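Local coordinates for protein CocE/NonD family hydrolase (Staphylococcus aureus subsp. aureus COL, PDB 3III) that probably hydrolyses ester or amide bonds, as a CocE/NonD family serine hydrolase related to the X-Pro dipeptidyl-peptidases, although its substrate is not established, at residues Gly111-Asn116 against Arg311-Phe316; Asn196-Glu201 against Asp246-Arg251; Ala203-Ile208 against Tyr531-Thr536. One frame throughout, in Å; residues are numbered along the deposited sequence.

Contact 1 of 3, residues Gly111-Asn116 against Arg311-Phe316; sequences GFWVPN and RQKSFF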
loop_
_atom_site.group_PDB
_atom_site.type_symbol
_atom_site.label_atom_id
_atom_site.label_comp_id
_atom_site.label_asym_id
_atom_site.label_seq_id
_atom_site.Cartn_x
_atom_site.Cartn_y
_atom_site.Cartn_z
ATOM N N GLY A 111 -12.795 -17.617 -11.348
ATOM C CA GLY A 111 -13.061 -18.953 -10.867
ATOM C C GLY A 111 -13.632 -18.940 -9.431
ATOM O O GLY A 111 -14.186 -19.956 -8.972
ATOM N N PHE A 112 -13.488 -17.805 -8.743
ATOM C CA PHE A 112 -14.132 -17.652 -7.392
ATOM C C PHE A 112 -15.442 -16.912 -7.529
ATOM O O PHE A 112 -16.469 -17.322 -6.996
ATOM C CB PHE A 112 -13.199 -16.934 -6.378
ATOM C CG PHE A 112 -13.891 -16.592 -5.063
ATOM C CD1 PHE A 112 -14.231 -17.583 -4.183
ATOM C CD2 PHE A 112 -14.261 -15.302 -4.751
ATOM C CE1 PHE A 112 -14.889 -17.323 -3.004
ATOM C CE2 PHE A 112 -14.938 -15.032 -3.570
ATOM C CZ PHE A 112 -15.254 -16.031 -2.688
ATOM N N TRP A 113 -15.439 -15.807 -8.259
ATOM C CA TRP A 113 -16.610 -14.937 -8.254
ATOM C C TRP A 113 -17.726 -15.439 -9.140
ATOM O O TRP A 113 -18.884 -15.426 -8.727
ATOM C CB TRP A 113 -16.242 -13.509 -8.608
ATOM C CG TRP A 113 -15.418 -12.870 -7.539
ATOM C CD1 TRP A 113 -14.076 -12.749 -7.527
ATOM C CD2 TRP A 113 -15.878 -12.327 -6.306
ATOM N NE1 TRP A 113 -13.655 -12.137 -6.393
ATOM C CE2 TRP A 113 -14.747 -11.872 -5.610
ATOM C CE3 TRP A 113 -17.138 -12.153 -5.732
ATOM C CZ2 TRP A 113 -14.835 -11.259 -4.392
ATOM C CZ3 TRP A 113 -17.226 -11.564 -4.520
ATOM C CH2 TRP A 113 -16.087 -11.126 -3.842
ATOM N N VAL A 114 -17.402 -15.886 -10.338
ATOM C CA VAL A 114 -18.435 -16.280 -11.275
ATOM C C VAL A 114 -19.276 -17.478 -10.812
ATOM O O VAL A 114 -20.478 -17.452 -10.979
ATOM C CB VAL A 114 -17.939 -16.390 -12.733
ATOM C CG1 VAL A 114 -19.080 -16.792 -13.639
ATOM C CG2 VAL A 114 -17.416 -15.032 -13.179
ATOM N N PRO A 115 -18.696 -18.492 -10.185
ATOM C CA PRO A 115 -19.531 -19.585 -9.674
ATOM C C PRO A 115 -20.451 -19.138 -8.552
ATOM O O PRO A 115 -21.447 -19.780 -8.278
ATOM C CB PRO A 115 -18.534 -20.587 -9.162
ATOM C CG PRO A 115 -17.355 -20.357 -10.023
ATOM C CD PRO A 115 -17.276 -18.874 -10.179
ATOM N N ASN A 116 -20.126 -18.030 -7.925
ATOM C CA ASN A 116 -21.018 -17.432 -6.890
ATOM C C ASN A 116 -22.036 -16.447 -7.514
ATOM O O ASN A 116 -22.660 -15.626 -6.802
ATOM C CB ASN A 116 -20.169 -16.748 -5.819
ATOM C CG ASN A 116 -19.516 -17.715 -4.876
ATOM O OD1 ASN A 116 -18.273 -17.865 -4.796
ATOM N ND2 ASN A 116 -20.327 -18.395 -4.166
ATOM N N ARG A 311 -14.562 -12.943 3.100
ATOM C CA ARG A 311 -14.842 -11.615 3.686
ATOM C C ARG A 311 -15.280 -10.642 2.581
ATOM O O ARG A 311 -16.306 -9.936 2.715
ATOM C CB ARG A 311 -13.588 -11.129 4.438
ATOM C CG ARG A 311 -13.681 -9.718 5.065
ATOM C CD ARG A 311 -12.313 -9.132 5.397
ATOM N NE ARG A 311 -11.371 -10.123 5.869
ATOM C CZ ARG A 311 -11.299 -10.561 7.121
ATOM N NH1 ARG A 311 -12.139 -10.055 8.001
ATOM N NH2 ARG A 311 -10.412 -11.543 7.462
ATOM N N GLN A 312 -14.516 -10.627 1.506
ATOM C CA GLN A 312 -14.831 -9.810 0.293
ATOM C C GLN A 312 -16.224 -10.131 -0.209
ATOM O O GLN A 312 -16.993 -9.232 -0.556
ATOM C CB GLN A 312 -13.830 -10.040 -0.836
ATOM C CG GLN A 312 -12.364 -9.598 -0.603
ATOM C CD GLN A 312 -11.416 -10.199 -1.647
ATOM O OE1 GLN A 312 -11.708 -10.199 -2.847
ATOM N NE2 GLN A 312 -10.264 -10.666 -1.200
ATOM N N LYS A 313 -16.536 -11.431 -0.252
ATOM C CA LYS A 313 -17.805 -11.885 -0.789
ATOM C C LYS A 313 -18.958 -11.488 0.153
ATOM O O LYS A 313 -20.019 -11.114 -0.306
ATOM C CB LYS A 313 -17.783 -13.423 -1.041
ATOM C CG LYS A 313 -19.137 -14.020 -1.581
ATOM C CD LYS A 313 -18.970 -15.555 -1.902
ATOM C CE LYS A 313 -19.862 -16.397 -1.035
ATOM N NZ LYS A 313 -21.379 -15.979 -1.091
ATOM N N SER A 314 -18.741 -11.549 1.464
ATOM C CA SER A 314 -19.780 -11.179 2.384
ATOM C C SER A 314 -20.139 -9.667 2.214
ATOM O O SER A 314 -21.315 -9.299 2.186
ATOM C CB SER A 314 -19.397 -11.519 3.832
ATOM O OG SER A 314 -20.423 -10.977 4.697
ATOM N N PHE A 315 -19.117 -8.844 2.032
ATOM C CA PHE A 315 -19.266 -7.391 1.812
ATOM C C PHE A 315 -20.006 -7.136 0.504
ATOM O O PHE A 315 -20.987 -6.386 0.473
ATOM C CB PHE A 315 -17.875 -6.773 1.806
ATOM C CG PHE A 315 -17.801 -5.316 1.444
ATOM C CD1 PHE A 315 -18.271 -4.322 2.307
ATOM C CD2 PHE A 315 -17.186 -4.934 0.258
ATOM C CE1 PHE A 315 -18.136 -2.975 1.969
ATOM C CE2 PHE A 315 -17.043 -3.592 -0.087
ATOM C CZ PHE A 315 -17.528 -2.596 0.791
ATOM N N PHE A 316 -19.592 -7.821 -0.547
ATOM C CA PHE A 316 -20.245 -7.640 -1.850
ATOM C C PHE A 316 -21.655 -8.249 -1.904
ATOM O O PHE A 316 -22.487 -7.727 -2.607
ATOM C CB PHE A 316 -19.394 -8.189 -2.995
ATOM C CG PHE A 316 -18.340 -7.228 -3.545
ATOM C CD1 PHE A 316 -18.208 -5.925 -3.120
ATOM C CD2 PHE A 316 -17.439 -7.695 -4.520
ATOM C CE1 PHE A 316 -17.210 -5.074 -3.663
ATOM C CE2 PHE A 316 -16.519 -6.866 -5.111
ATOM C CZ PHE A 316 -16.380 -5.537 -4.659
HETATM O O HOH W 1 -11.042 -11.352 -5.134
#
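Trp113, on the short helix 110-113, pushes its indole against helix 306-319, so this is helix-helix packing over the central sheet of the alpha/beta-hydrolase fold. The tight, buried part is the six-membered ring. With CG anti to the carbonyl carbon (chi1 -68°), the indole reaches across until its CH2 lies 3.6 Å from CA of Lys313, against the helix backbone itself. The same CH2 touches CD2 of Phe316 at 3.7 Å, the two ring planes inclined by 51°. Asn166 of strand 162-168 touches both Trp113 and Phe316, and Phe316 also rests on strand 186-192.

Toward the solvent side, where Lys313 and Asn116 are partly exposed, a lysine chain does the touching. The Lys313 chain leaves the helix toward the other segment; its CD meets CZ of Phe112 at 3.8 Å and CG of Asn116 at 3.7 Å, crossing the Asn116 side chain at about a right angle. The ammonium NZ then pairs with Asp317, one turn further along its own helix.

At the buried end a water joins the segments: it accepts from NE1 of Trp113 at 3.0 Å and donates to OE1 of Gln312 at 2.6 Å, an oxygen that Asn166 ND2 also grips.

Contact 2 of 3, residues Asn196-Glu201 against Asp246-Arg251; sequences NDMYRE and DFWKQR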
loop_
_atom_site.group_PDB
_atom_site.type_symbol
_atom_site.label_atom_id
_atom_site.label_comp_id
_atom_site.label_asym_id
_atom_site.label_seq_id
_atom_site.Cartn_x
_atom_site.Cartn_y
_atom_site.Cartn_z
ATOM N N ASN A 196 -2.358 6.355 -2.527
ATOM C CA ASN A 196 -3.134 7.368 -3.206
ATOM C C ASN A 196 -2.532 8.789 -3.208
ATOM O O ASN A 196 -3.196 9.728 -3.567
ATOM C CB ASN A 196 -4.552 7.341 -2.669
ATOM C CG ASN A 196 -4.593 7.352 -1.192
ATOM O OD1 ASN A 196 -4.128 8.278 -0.571
ATOM N ND2 ASN A 196 -5.097 6.261 -0.600
ATOM N N ASP A 197 -1.252 8.906 -2.843
ATOM C CA ASP A 197 -0.480 10.148 -2.895
ATOM C C ASP A 197 0.915 9.804 -3.366
ATOM O O ASP A 197 1.758 9.419 -2.593
ATOM C CB ASP A 197 -0.455 10.826 -1.526
ATOM C CG ASP A 197 0.270 12.206 -1.536
ATOM O OD1 ASP A 197 1.030 12.523 -2.499
ATOM O OD2 ASP A 197 0.111 12.930 -0.504
HETATM N N MSE A 198 1.135 9.878 -4.665
HETATM C CA MSE A 198 2.366 9.375 -5.247
HETATM C C MSE A 198 3.583 10.067 -4.692
HETATM O O MSE A 198 4.600 9.406 -4.464
HETATM C CB MSE A 198 2.368 9.519 -6.777
HETATM C CG MSE A 198 1.506 8.532 -7.447
HETATM SE SE MSE A 198 1.585 8.707 -9.436
HETATM C CE MSE A 198 3.487 8.040 -9.662
ATOM N N TYR A 199 3.528 11.385 -4.528
ATOM C CA TYR A 199 4.691 12.093 -4.027
ATOM C C TYR A 199 5.168 11.568 -2.645
ATOM O O TYR A 199 6.344 11.452 -2.393
ATOM C CB TYR A 199 4.394 13.604 -3.919
ATOM C CG TYR A 199 5.582 14.335 -3.479
ATOM C CD1 TYR A 199 6.556 14.732 -4.396
ATOM C CD2 TYR A 199 5.791 14.602 -2.127
ATOM C CE1 TYR A 199 7.756 15.396 -3.947
ATOM C CE2 TYR A 199 6.917 15.239 -1.702
ATOM C CZ TYR A 199 7.903 15.651 -2.607
ATOM O OH TYR A 199 9.045 16.269 -2.126
ATOM N N ARG A 200 4.237 11.280 -1.753
ATOM C CA ARG A 200 4.569 10.914 -0.396
ATOM C C ARG A 200 4.776 9.454 -0.224
ATOM O O ARG A 200 5.295 9.051 0.838
ATOM C CB ARG A 200 3.498 11.389 0.589
ATOM C CG ARG A 200 3.570 12.884 0.860
ATOM C CD ARG A 200 2.470 13.336 1.884
ATOM N NE ARG A 200 2.570 14.780 2.083
ATOM C CZ ARG A 200 2.136 15.685 1.229
ATOM N NH1 ARG A 200 1.509 15.306 0.129
ATOM N NH2 ARG A 200 2.327 16.978 1.478
ATOM N N GLU A 201 4.325 8.645 -1.189
ATOM C CA GLU A 201 4.189 7.207 -0.937
ATOM C C GLU A 201 5.047 6.312 -1.796
ATOM O O GLU A 201 5.396 5.240 -1.331
ATOM C CB GLU A 201 2.722 6.769 -0.887
ATOM C CG GLU A 201 2.033 7.583 0.238
ATOM C CD GLU A 201 0.532 7.566 0.313
ATOM O OE1 GLU A 201 -0.137 7.084 -0.634
ATOM O OE2 GLU A 201 0.011 8.100 1.348
ATOM N N ASP A 246 2.292 21.679 -8.243
ATOM C CA ASP A 246 1.015 21.450 -8.914
ATOM C C ASP A 246 0.963 20.085 -9.614
ATOM O O ASP A 246 -0.090 19.443 -9.679
ATOM C CB ASP A 246 0.750 22.538 -9.987
ATOM C CG ASP A 246 0.486 23.916 -9.379
ATOM O OD1 ASP A 246 0.313 23.988 -8.138
ATOM O OD2 ASP A 246 0.430 24.932 -10.145
ATOM N N PHE A 247 2.080 19.677 -10.213
ATOM C CA PHE A 247 2.175 18.333 -10.812
ATOM C C PHE A 247 1.779 17.209 -9.848
ATOM O O PHE A 247 0.868 16.396 -10.153
ATOM C CB PHE A 247 3.593 18.078 -11.351
ATOM C CG PHE A 247 3.747 16.705 -11.936
ATOM C CD1 PHE A 247 3.381 16.467 -13.258
ATOM C CD2 PHE A 247 4.189 15.646 -11.155
ATOM C CE1 PHE A 247 3.485 15.208 -13.794
ATOM C CE2 PHE A 247 4.289 14.382 -11.681
ATOM C CZ PHE A 247 3.936 14.160 -13.012
ATOM N N TRP A 248 2.448 17.150 -8.705
ATOM C CA TRP A 248 2.192 16.091 -7.737
ATOM C C TRP A 248 0.866 16.236 -7.005
ATOM O O TRP A 248 0.306 15.224 -6.596
ATOM C CB TRP A 248 3.333 15.953 -6.717
ATOM C CG TRP A 248 4.601 15.347 -7.298
ATOM C CD1 TRP A 248 5.834 15.937 -7.385
ATOM C CD2 TRP A 248 4.734 14.079 -7.930
ATOM N NE1 TRP A 248 6.737 15.060 -7.939
ATOM C CE2 TRP A 248 6.079 13.926 -8.296
ATOM C CE3 TRP A 248 3.859 13.010 -8.156
ATOM C CZ2 TRP A 248 6.566 12.750 -8.928
ATOM C CZ3 TRP A 248 4.341 11.870 -8.786
ATOM C CH2 TRP A 248 5.670 11.773 -9.198
ATOM N N LYS A 249 0.371 17.475 -6.816
ATOM C CA LYS A 249 -0.949 17.657 -6.209
ATOM C C LYS A 249 -2.045 16.984 -7.029
ATOM O O LYS A 249 -3.015 16.499 -6.480
ATOM C CB LYS A 249 -1.271 19.155 -5.990
ATOM C CG LYS A 249 -0.433 19.800 -4.866
ATOM C CD LYS A 249 -0.504 21.338 -4.811
ATOM C CE LYS A 249 0.374 21.858 -3.684
ATOM N NZ LYS A 249 0.254 23.316 -3.561
ATOM N N GLN A 250 -1.888 16.940 -8.347
ATOM C CA GLN A 250 -2.826 16.218 -9.216
ATOM C C GLN A 250 -2.704 14.700 -9.110
ATOM O O GLN A 250 -3.543 13.972 -9.703
ATOM C CB GLN A 250 -2.607 16.612 -10.665
ATOM C CG GLN A 250 -2.939 18.053 -10.923
ATOM C CD GLN A 250 -2.652 18.427 -12.333
ATOM O OE1 GLN A 250 -3.282 17.916 -13.253
ATOM N NE2 GLN A 250 -1.704 19.339 -12.535
ATOM N N ARG A 251 -1.710 14.210 -8.345
ATOM C CA ARG A 251 -1.534 12.763 -8.106
ATOM C C ARG A 251 -1.751 12.343 -6.640
ATOM O O ARG A 251 -1.335 11.243 -6.207
ATOM C CB ARG A 251 -0.182 12.247 -8.606
ATOM C CG ARG A 251 0.214 12.677 -10.035
ATOM C CD ARG A 251 -0.749 12.151 -11.071
ATOM N NE ARG A 251 -0.261 10.978 -11.803
ATOM C CZ ARG A 251 0.543 11.027 -12.869
ATOM N NH1 ARG A 251 1.023 12.214 -13.301
ATOM N NH2 ARG A 251 0.909 9.914 -13.486
HETATM O O HOH W 2 1.186 13.012 -5.164
#
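Tyr199 holds its CG anti to the backbone N (chi1 -177°) while Trp248 keeps its own anti to the carbonyl carbon (chi1 -72°), and these two torsions bring CD1 of the phenol ring over one face of the indole, the ring planes oblique to each other. Both residues belong to the helical insertion between strands 186-192 and 262-267 of the alpha/beta-hydrolase sheet, consistent with the helical cap of CocE-type enzymes. CD1 of Tyr199 sits 3.3 Å from CD1 of Trp248, toward the rim of that face; CB of Tyr199 adds an off-centre CH-pi contact, 4.2 Å from the centroid of the Trp248 five-membered ring. Phe247 covers the opposite face, and His241 O takes the indole NE1, so the ring is fixed on several sides.

Met198, a selenomethionine, packs its CB on CZ3 of Trp248 at 3.7 Å. Its chain then runs beside that of Arg251, pointing the same way, with Met198 SE 3.8 Å from Arg251 NE; the guanidinium goes on to Pro137 O and Glu232.

The backbones meet in one nearly straight bond, Met198 N to Arg251 O (3.2 Å, 169° at the hydrogen), the donor lying above the carbonyl plane. Beside it, a water accepts from Tyr199 N (2.9 Å) and donates to Trp248 O (2.8 Å) and to OD1 of the N-cap residue Asp197 (2.7 Å).

Contact 3 of 3, residues Ala203-Ile208 against Tyr531-Thr536; sequences AFHGGI and YEHEET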
loop_
_atom_site.group_PDB
_atom_site.type_symbol
_atom_site.label_atom_id
_atom_site.label_comp_id
_atom_site.label_asym_id
_atom_site.label_seq_id
_atom_site.Cartn_x
_atom_site.Cartn_y
_atom_site.Cartn_z
ATOM N N ALA A 203 7.103 7.910 -5.118
ATOM C CA ALA A 203 8.116 8.734 -5.828
ATOM C C ALA A 203 9.229 9.250 -4.878
ATOM O O ALA A 203 10.405 9.338 -5.246
ATOM C CB ALA A 203 7.436 9.915 -6.636
ATOM N N PHE A 204 8.839 9.594 -3.649
ATOM C CA PHE A 204 9.752 10.088 -2.642
ATOM C C PHE A 204 9.293 9.609 -1.289
ATOM O O PHE A 204 8.109 9.482 -1.008
ATOM C CB PHE A 204 9.803 11.638 -2.580
ATOM C CG PHE A 204 10.074 12.315 -3.923
ATOM C CD1 PHE A 204 11.376 12.751 -4.286
ATOM C CD2 PHE A 204 9.031 12.516 -4.813
ATOM C CE1 PHE A 204 11.621 13.310 -5.522
ATOM C CE2 PHE A 204 9.272 13.128 -6.021
ATOM C CZ PHE A 204 10.578 13.500 -6.382
ATOM N N HIS A 205 10.238 9.344 -0.431
ATOM C CA HIS A 205 9.907 9.097 0.970
ATOM C C HIS A 205 10.457 10.218 1.802
ATOM O O HIS A 205 11.654 10.410 1.858
ATOM C CB HIS A 205 10.475 7.769 1.417
ATOM C CG HIS A 205 9.951 6.629 0.644
ATOM N ND1 HIS A 205 10.716 5.951 -0.275
ATOM C CD2 HIS A 205 8.716 6.072 0.600
ATOM C CE1 HIS A 205 9.982 5.005 -0.831
ATOM N NE2 HIS A 205 8.772 5.049 -0.310
ATOM N N GLY A 206 9.565 10.995 2.432
ATOM C CA GLY A 206 10.054 12.156 3.190
ATOM C C GLY A 206 10.816 13.136 2.341
ATOM O O GLY A 206 11.664 13.877 2.835
ATOM N N GLY A 207 10.495 13.192 1.041
ATOM C CA GLY A 207 11.273 14.036 0.157
ATOM C C GLY A 207 12.508 13.382 -0.471
ATOM O O GLY A 207 13.173 14.005 -1.334
ATOM N N ILE A 208 12.871 12.169 -0.043
ATOM C CA ILE A 208 14.090 11.503 -0.592
ATOM C C ILE A 208 13.591 10.633 -1.770
ATOM O O ILE A 208 12.769 9.737 -1.538
ATOM C CB ILE A 208 14.787 10.581 0.457
ATOM C CG1 ILE A 208 15.017 11.296 1.789
ATOM C CG2 ILE A 208 16.129 9.982 -0.103
ATOM C CD1 ILE A 208 15.581 10.340 2.935
ATOM N N TYR A 531 12.166 -0.420 -2.461
ATOM C CA TYR A 531 12.686 0.974 -2.516
ATOM C C TYR A 531 14.205 0.953 -2.375
ATOM O O TYR A 531 14.752 0.025 -1.758
ATOM C CB TYR A 531 12.006 1.891 -1.464
ATOM C CG TYR A 531 12.032 1.314 -0.059
ATOM C CD1 TYR A 531 13.235 1.140 0.618
ATOM C CD2 TYR A 531 10.851 0.910 0.576
ATOM C CE1 TYR A 531 13.267 0.605 1.918
ATOM C CE2 TYR A 531 10.868 0.367 1.880
ATOM C CZ TYR A 531 12.081 0.194 2.536
ATOM O OH TYR A 531 12.062 -0.307 3.858
ATOM N N GLU A 532 14.869 1.927 -3.012
ATOM C CA GLU A 532 16.262 2.272 -2.748
ATOM C C GLU A 532 16.352 3.802 -2.682
ATOM O O GLU A 532 15.453 4.514 -3.183
ATOM C CB GLU A 532 17.170 1.697 -3.831
ATOM C CG GLU A 532 17.198 0.184 -3.832
ATOM C CD GLU A 532 18.058 -0.436 -4.943
ATOM O OE1 GLU A 532 18.804 0.268 -5.648
ATOM O OE2 GLU A 532 17.930 -1.652 -5.116
ATOM N N HIS A 533 17.400 4.306 -2.049
ATOM C CA HIS A 533 17.588 5.741 -1.952
ATOM C C HIS A 533 19.056 6.082 -2.206
ATOM O O HIS A 533 19.770 6.506 -1.311
ATOM C CB HIS A 533 17.065 6.244 -0.571
ATOM C CG HIS A 533 15.616 5.908 -0.317
ATOM N ND1 HIS A 533 15.224 4.771 0.364
ATOM C CD2 HIS A 533 14.479 6.551 -0.643
ATOM C CE1 HIS A 533 13.908 4.719 0.412
ATOM N NE2 HIS A 533 13.429 5.779 -0.200
ATOM N N GLU A 534 19.503 5.858 -3.429
ATOM C CA GLU A 534 20.911 5.993 -3.755
ATOM C C GLU A 534 21.298 7.404 -4.204
ATOM O O GLU A 534 22.469 7.657 -4.488
ATOM C CB GLU A 534 21.304 4.992 -4.839
ATOM C CG GLU A 534 21.080 3.541 -4.454
ATOM C CD GLU A 534 22.156 2.973 -3.597
ATOM O OE1 GLU A 534 23.360 3.138 -3.887
ATOM O OE2 GLU A 534 21.800 2.327 -2.615
ATOM N N GLU A 535 20.323 8.309 -4.321
ATOM C CA GLU A 535 20.631 9.702 -4.619
ATOM C C GLU A 535 20.422 10.536 -3.358
ATOM O O GLU A 535 19.295 10.939 -3.051
ATOM C CB GLU A 535 19.780 10.207 -5.806
ATOM C CG GLU A 535 20.251 9.593 -7.110
ATOM C CD GLU A 535 19.270 9.744 -8.271
ATOM O OE1 GLU A 535 18.281 10.503 -8.172
ATOM O OE2 GLU A 535 19.500 9.090 -9.308
ATOM N N THR A 536 21.517 10.756 -2.636
ATOM C CA THR A 536 21.495 11.317 -1.278
ATOM C C THR A 536 22.183 12.689 -1.259
ATOM O O THR A 536 23.113 12.911 -2.025
ATOM C CB THR A 536 22.234 10.373 -0.256
ATOM O OG1 THR A 536 22.086 10.894 1.052
ATOM C CG2 THR A 536 23.730 10.309 -0.566
#
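A two-stranded hairpin, closed by a type I' beta turn from His205 to Ile208, carries the hydrolase side of this interdomain contact; the other side is the loop between strands 508-514 and 541-546 of the C-terminal beta domain. The central bond joins two imidazoles: His205 ND1 and His533 NE2 are 2.7 Å apart, with an angle of 148° at the hydrogen. Each ring offers its edge, and the planes stand 72° apart, so the histidines meet rim to rim and do not stack.

Their far nitrogens are also taken, His205 NE2 by the carbonyl of Gly272 and His533 ND1 by the carboxylate of Glu517. A chain of this kind is consistent with one imidazole carrying protons on both nitrogens, and the nearby Glu517 would favour that.

Further contacts flank the bond. His205 CE1 touches CB of Tyr531 at 3.8 Å, the two side chains crossing at about a right angle. On the hairpin's other strand, Ile208 has its CG2 anti to the backbone N, which sets this methyl 3.8 Å from CD2 of His533. Ile208 O approaches the same CD2 of His533 at the ring edge, 3.7 Å away. Trp456 of strand 447-458 stacks on His205 and also meets His533. Together His205, Tyr531 and His533 make up an aromatic cluster at the interface of the hydrolase and C-terminal domains, built around a histidine-histidine hydrogen bond.

In the fold
Contacts 2 and 3 are neighbours, their centres about 15 Å apart: helix 198-203 runs straight into the hairpin strand 204-205, and Tyr199 and Trp248 pack on Phe204. Contact 1 lies far off, its centre about 33 Å from that of contact 2 and about 39 Å from that of contact 3, the latter on the opposite side of the chain's centre. Along the sequence, contact 2 nests within the loop closed by 111-116 and 311-316, whereas contact 3 crosses both by pairing 203-208 with 531-536. Contact 1 thus packs helices on the central sheet, contact 2 ties the helical insertion together, and contact 3 joins that insertion to the C-terminal domain.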